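PDB 5CE7: CTD kinase subunit gamma from Schizosaccharomyces pombe, which probably serves, as the gamma subunit of the CTDK complex, in activating the kinase that hyperphosphorylates the C-terminal repeat domain of RNA polymerase II. Local coordinates for residues 61-72 against 111-121. Numbering follows the deposited sequence.
Sequences MYFVDTLCEMCL and KVLQSLHEKKV
Two neighbouring helices of the CTD-interacting domain, 54-73 and 100-118, pack nearly parallel, their segments crossing at 15° with axes 9.9 Å apart, and Asp65 links them through Ser115 and Lys119. Asp65 CG lies anti to the backbone N (chi1 -167°), which carries the carboxylate across the groove. Asp65 OD1 accepts two bonds: Ser115 OG donates to its syn lone pair at 2.8 Å, while Lys119 NZ arrives nearly along the C-O axis of OD1 at 3.2 Å as a salt bridge. A short serine suits a place this close to the partner helix, whereas Lys119, the first residue beyond the helix, bends at chi3 and chi4, which brings its NZ back to Asp65. Lys119 NZ also makes a long salt bridge to Glu69 OE2, at 3.6 Å, and this shared positive charge probably helps keep the buried Asp65 ionised. Apolar contacts flank the network. Nearer the start of both segments, the branched Val112 sets CG2 against selenomethionine Met61 CG at 3.8 Å and at the edge of the Tyr62 ring, 3.9 Å from CD1. Further along, the small Cys68 probably leaves room for Leu116, whose CD2 meets Cys68 SG at 3.9 Å, and Val121 touches the same sulfur. Leu72 CD1 rests on the aliphatic base of Lys119, 3.8 Å from CB. Lys120, with positive phi, ends helix 100-118 in a Schellman motif that turns Val121 back toward Cys68. Helices 80-86 and 88-95 cover the apolar side, completing the packing of a right-handed helical superhelix, here in a non-canonical form of the CTD-interacting domain.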
loop_
_atom_site.group_PDB
_atom_site.type_symbol
_atom_site.label_atom_id
_atom_site.label_comp_id
_atom_site.label_asym_id
_atom_site.label_seq_id
_atom_site.Cartn_x
_atom_site.Cartn_y
_atom_site.Cartn_z
HETATM N N MSE A 61 -2.856 1.638 2.771
HETATM C CA MSE A 61 -2.176 0.393 3.147
HETATM C C MSE A 61 -3.032 -0.838 2.798
HETATM O O MSE A 61 -2.528 -1.829 2.268
HETATM C CB MSE A 61 -1.862 0.416 4.644
HETATM C CG MSE A 61 -0.931 -0.706 5.184
HETATM SE SE MSE A 61 0.873 -0.630 4.370
HETATM C CE MSE A 61 1.930 -0.600 6.008
ATOM N N TYR A 62 -4.325 -0.781 3.096
ATOM C CA TYR A 62 -5.215 -1.880 2.710
ATOM C C TYR A 62 -5.226 -2.015 1.191
ATOM O O TYR A 62 -5.130 -3.124 0.659
ATOM C CB TYR A 62 -6.645 -1.633 3.175
ATOM C CG TYR A 62 -6.849 -1.542 4.658
ATOM C CD1 TYR A 62 -6.041 -2.239 5.552
ATOM C CD2 TYR A 62 -7.881 -0.763 5.172
ATOM C CE1 TYR A 62 -6.266 -2.154 6.932
ATOM C CE2 TYR A 62 -8.105 -0.671 6.530
ATOM C CZ TYR A 62 -7.300 -1.366 7.402
ATOM O OH TYR A 62 -7.549 -1.243 8.749
ATOM N N PHE A 63 -5.381 -0.891 0.495
ATOM C CA PHE A 63 -5.369 -0.894 -0.976
ATOM C C PHE A 63 -4.105 -1.545 -1.556
ATOM O O PHE A 63 -4.159 -2.281 -2.555
ATOM C CB PHE A 63 -5.482 0.532 -1.538
ATOM C CG PHE A 63 -5.126 0.617 -3.002
ATOM C CD1 PHE A 63 -5.945 0.028 -3.957
ATOM C CD2 PHE A 63 -3.963 1.243 -3.415
ATOM C CE1 PHE A 63 -5.613 0.074 -5.300
ATOM C CE2 PHE A 63 -3.624 1.302 -4.763
ATOM C CZ PHE A 63 -4.457 0.713 -5.705
ATOM N N VAL A 64 -2.963 -1.241 -0.946
ATOM C CA VAL A 64 -1.683 -1.824 -1.355
ATOM C C VAL A 64 -1.727 -3.345 -1.222
ATOM O O VAL A 64 -1.179 -4.071 -2.041
ATOM C CB VAL A 64 -0.521 -1.245 -0.503
ATOM C CG1 VAL A 64 0.672 -2.188 -0.483
ATOM C CG2 VAL A 64 -0.140 0.145 -1.000
ATOM N N ASP A 65 -2.373 -3.826 -0.171
ATOM C CA ASP A 65 -2.534 -5.265 0.032
ATOM C C ASP A 65 -3.414 -5.843 -1.087
ATOM O O ASP A 65 -3.065 -6.834 -1.719
ATOM C CB ASP A 65 -3.157 -5.507 1.410
ATOM C CG ASP A 65 -3.078 -6.960 1.866
ATOM O OD1 ASP A 65 -2.433 -7.796 1.210
ATOM O OD2 ASP A 65 -3.652 -7.253 2.924
ATOM N N THR A 66 -4.553 -5.206 -1.321
ATOM C CA THR A 66 -5.473 -5.597 -2.400
ATOM C C THR A 66 -4.808 -5.550 -3.793
ATOM O O THR A 66 -4.972 -6.468 -4.623
ATOM C CB THR A 66 -6.738 -4.699 -2.363
ATOM O OG1 THR A 66 -7.418 -4.902 -1.113
ATOM C CG2 THR A 66 -7.694 -5.014 -3.540
ATOM N N LEU A 67 -4.038 -4.495 -4.037
ATOM C CA LEU A 67 -3.287 -4.360 -5.278
ATOM C C LEU A 67 -2.311 -5.525 -5.470
ATOM O O LEU A 67 -2.259 -6.140 -6.543
ATOM C CB LEU A 67 -2.518 -3.034 -5.298
ATOM C CG LEU A 67 -1.649 -2.746 -6.524
ATOM C CD1 LEU A 67 -2.503 -2.761 -7.801
ATOM C CD2 LEU A 67 -0.995 -1.394 -6.385
ATOM N N CYS A 68 -1.523 -5.820 -4.442
ATOM C CA CYS A 68 -0.618 -6.963 -4.517
ATOM C C CYS A 68 -1.365 -8.284 -4.782
ATOM O O CYS A 68 -0.956 -9.063 -5.634
ATOM C CB CYS A 68 0.259 -7.066 -3.253
ATOM S SG CYS A 68 1.484 -5.733 -3.088
ATOM N N GLU A 69 -2.447 -8.539 -4.052
ATOM C CA GLU A 69 -3.227 -9.765 -4.261
ATOM C C GLU A 69 -3.712 -9.864 -5.700
ATOM O O GLU A 69 -3.611 -10.906 -6.336
ATOM C CB GLU A 69 -4.424 -9.826 -3.311
ATOM C CG GLU A 69 -4.030 -9.925 -1.847
ATOM C CD GLU A 69 -5.222 -9.902 -0.896
ATOM O OE1 GLU A 69 -6.280 -9.354 -1.263
ATOM O OE2 GLU A 69 -5.098 -10.442 0.224
HETATM N N MSE A 70 -4.229 -8.764 -6.222
HETATM C CA MSE A 70 -4.729 -8.769 -7.582
HETATM C C MSE A 70 -3.612 -8.881 -8.607
HETATM O O MSE A 70 -3.779 -9.533 -9.629
HETATM C CB MSE A 70 -5.623 -7.562 -7.819
HETATM C CG MSE A 70 -6.918 -7.666 -7.012
HETATM SE SE MSE A 70 -8.157 -6.254 -7.469
HETATM C CE MSE A 70 -7.662 -6.100 -9.393
ATOM N N CYS A 71 -2.465 -8.270 -8.329
ATOM C CA CYS A 71 -1.298 -8.466 -9.189
ATOM C C CYS A 71 -0.962 -9.958 -9.287
ATOM O O CYS A 71 -0.735 -10.481 -10.377
ATOM C CB CYS A 71 -0.086 -7.674 -8.679
ATOM S SG CYS A 71 -0.154 -5.903 -9.023
ATOM N N LEU A 72 -0.948 -10.645 -8.147
ATOM C CA LEU A 72 -0.621 -12.064 -8.133
ATOM C C LEU A 72 -1.684 -12.889 -8.867
ATOM O O LEU A 72 -1.370 -13.868 -9.549
ATOM C CB LEU A 72 -0.456 -12.572 -6.693
ATOM C CG LEU A 72 0.683 -11.982 -5.864
ATOM C CD1 LEU A 72 0.542 -12.445 -4.420
ATOM C CD2 LEU A 72 2.040 -12.402 -6.438
ATOM N N LYS A 111 -1.774 -6.665 10.184
ATOM C CA LYS A 111 -2.598 -7.535 9.341
ATOM C C LYS A 111 -2.082 -7.517 7.906
ATOM O O LYS A 111 -1.947 -8.563 7.262
ATOM C CB LYS A 111 -4.071 -7.116 9.395
ATOM C CG LYS A 111 -5.005 -7.954 8.525
ATOM C CD LYS A 111 -5.889 -7.061 7.663
ATOM C CE LYS A 111 -6.745 -6.111 8.507
ATOM N NZ LYS A 111 -8.001 -6.753 8.998
ATOM N N VAL A 112 -1.781 -6.323 7.405
ATOM C CA VAL A 112 -1.263 -6.184 6.049
ATOM C C VAL A 112 0.114 -6.838 5.895
ATOM O O VAL A 112 0.396 -7.495 4.886
ATOM C CB VAL A 112 -1.164 -4.701 5.633
ATOM C CG1 VAL A 112 -0.503 -4.583 4.262
ATOM C CG2 VAL A 112 -2.548 -4.062 5.642
ATOM N N LEU A 113 0.973 -6.649 6.889
ATOM C CA LEU A 113 2.323 -7.197 6.809
ATOM C C LEU A 113 2.280 -8.720 6.744
ATOM O O LEU A 113 3.036 -9.335 5.988
ATOM C CB LEU A 113 3.188 -6.727 7.980
ATOM C CG LEU A 113 3.604 -5.263 7.970
ATOM C CD1 LEU A 113 4.385 -4.934 9.235
ATOM C CD2 LEU A 113 4.427 -4.925 6.709
ATOM N N GLN A 114 1.389 -9.317 7.533
ATOM C CA GLN A 114 1.233 -10.767 7.556
ATOM C C GLN A 114 0.734 -11.267 6.202
ATOM O O GLN A 114 1.227 -12.257 5.668
ATOM C CB GLN A 114 0.273 -11.188 8.670
ATOM C CG GLN A 114 -0.162 -12.651 8.621
ATOM C CD GLN A 114 -1.120 -13.012 9.754
ATOM O OE1 GLN A 114 -2.340 -12.971 9.592
ATOM N NE2 GLN A 114 -0.564 -13.358 10.912
ATOM N N SER A 115 -0.240 -10.555 5.650
ATOM C CA SER A 115 -0.776 -10.865 4.333
ATOM C C SER A 115 0.312 -10.808 3.249
ATOM O O SER A 115 0.463 -11.737 2.457
ATOM C CB SER A 115 -1.903 -9.893 4.002
ATOM O OG SER A 115 -2.412 -10.140 2.709
ATOM N N LEU A 116 1.061 -9.711 3.212
ATOM C CA LEU A 116 2.149 -9.566 2.257
ATOM C C LEU A 116 3.225 -10.652 2.444
ATOM O O LEU A 116 3.763 -11.182 1.472
ATOM C CB LEU A 116 2.767 -8.166 2.351
ATOM C CG LEU A 116 1.824 -7.018 1.938
ATOM C CD1 LEU A 116 2.490 -5.657 2.114
ATOM C CD2 LEU A 116 1.364 -7.197 0.502
ATOM N N HIS A 117 3.532 -10.974 3.694
ATOM C CA HIS A 117 4.491 -12.029 4.005
ATOM C C HIS A 117 4.026 -13.421 3.547
ATOM O O HIS A 117 4.798 -14.175 2.952
ATOM C CB HIS A 117 4.804 -12.050 5.507
ATOM C CG HIS A 117 5.879 -13.022 5.878
ATOM N ND1 HIS A 117 5.705 -13.997 6.836
ATOM C CD2 HIS A 117 7.136 -13.185 5.400
ATOM C CE1 HIS A 117 6.813 -14.709 6.943
ATOM N NE2 HIS A 117 7.697 -14.235 6.082
ATOM N N GLU A 118 2.773 -13.759 3.830
ATOM C CA GLU A 118 2.209 -15.049 3.427
ATOM C C GLU A 118 2.180 -15.196 1.907
ATOM O O GLU A 118 2.324 -16.297 1.363
ATOM C CB GLU A 118 0.792 -15.200 3.971
ATOM C CG GLU A 118 0.731 -15.340 5.478
ATOM C CD GLU A 118 -0.685 -15.287 6.007
ATOM O OE1 GLU A 118 -1.568 -14.748 5.302
ATOM O OE2 GLU A 118 -0.917 -15.782 7.128
ATOM N N LYS A 119 1.991 -14.079 1.217
ATOM C CA LYS A 119 1.931 -14.118 -0.233
ATOM C C LYS A 119 3.299 -13.836 -0.870
ATOM O O LYS A 119 3.399 -13.598 -2.073
ATOM C CB LYS A 119 0.810 -13.199 -0.734
ATOM C CG LYS A 119 -0.503 -13.503 -0.005
ATOM C CD LYS A 119 -1.721 -12.990 -0.736
ATOM C CE LYS A 119 -2.332 -11.808 -0.004
ATOM N NZ LYS A 119 -1.496 -10.583 -0.156
ATOM N N LYS A 120 4.348 -13.888 -0.046
ATOM C CA LYS A 120 5.730 -13.834 -0.531
ATOM C C LYS A 120 6.068 -12.550 -1.295
ATOM O O LYS A 120 6.998 -12.516 -2.104
ATOM C CB LYS A 120 6.032 -15.069 -1.380
ATOM C CG LYS A 120 5.685 -16.375 -0.655
ATOM C CD LYS A 120 5.939 -17.600 -1.510
ATOM C CE LYS A 120 6.429 -18.761 -0.654
ATOM N NZ LYS A 120 7.789 -18.490 -0.086
ATOM N N VAL A 121 5.307 -11.494 -1.026
ATOM C CA VAL A 121 5.623 -10.176 -1.558
ATOM C C VAL A 121 6.831 -9.614 -0.808
ATOM O O VAL A 121 7.678 -8.923 -1.387
ATOM C CB VAL A 121 4.425 -9.217 -1.423
ATOM C CG1 VAL A 121 4.772 -7.838 -1.990
ATOM C CG2 VAL A 121 3.203 -9.797 -2.124
#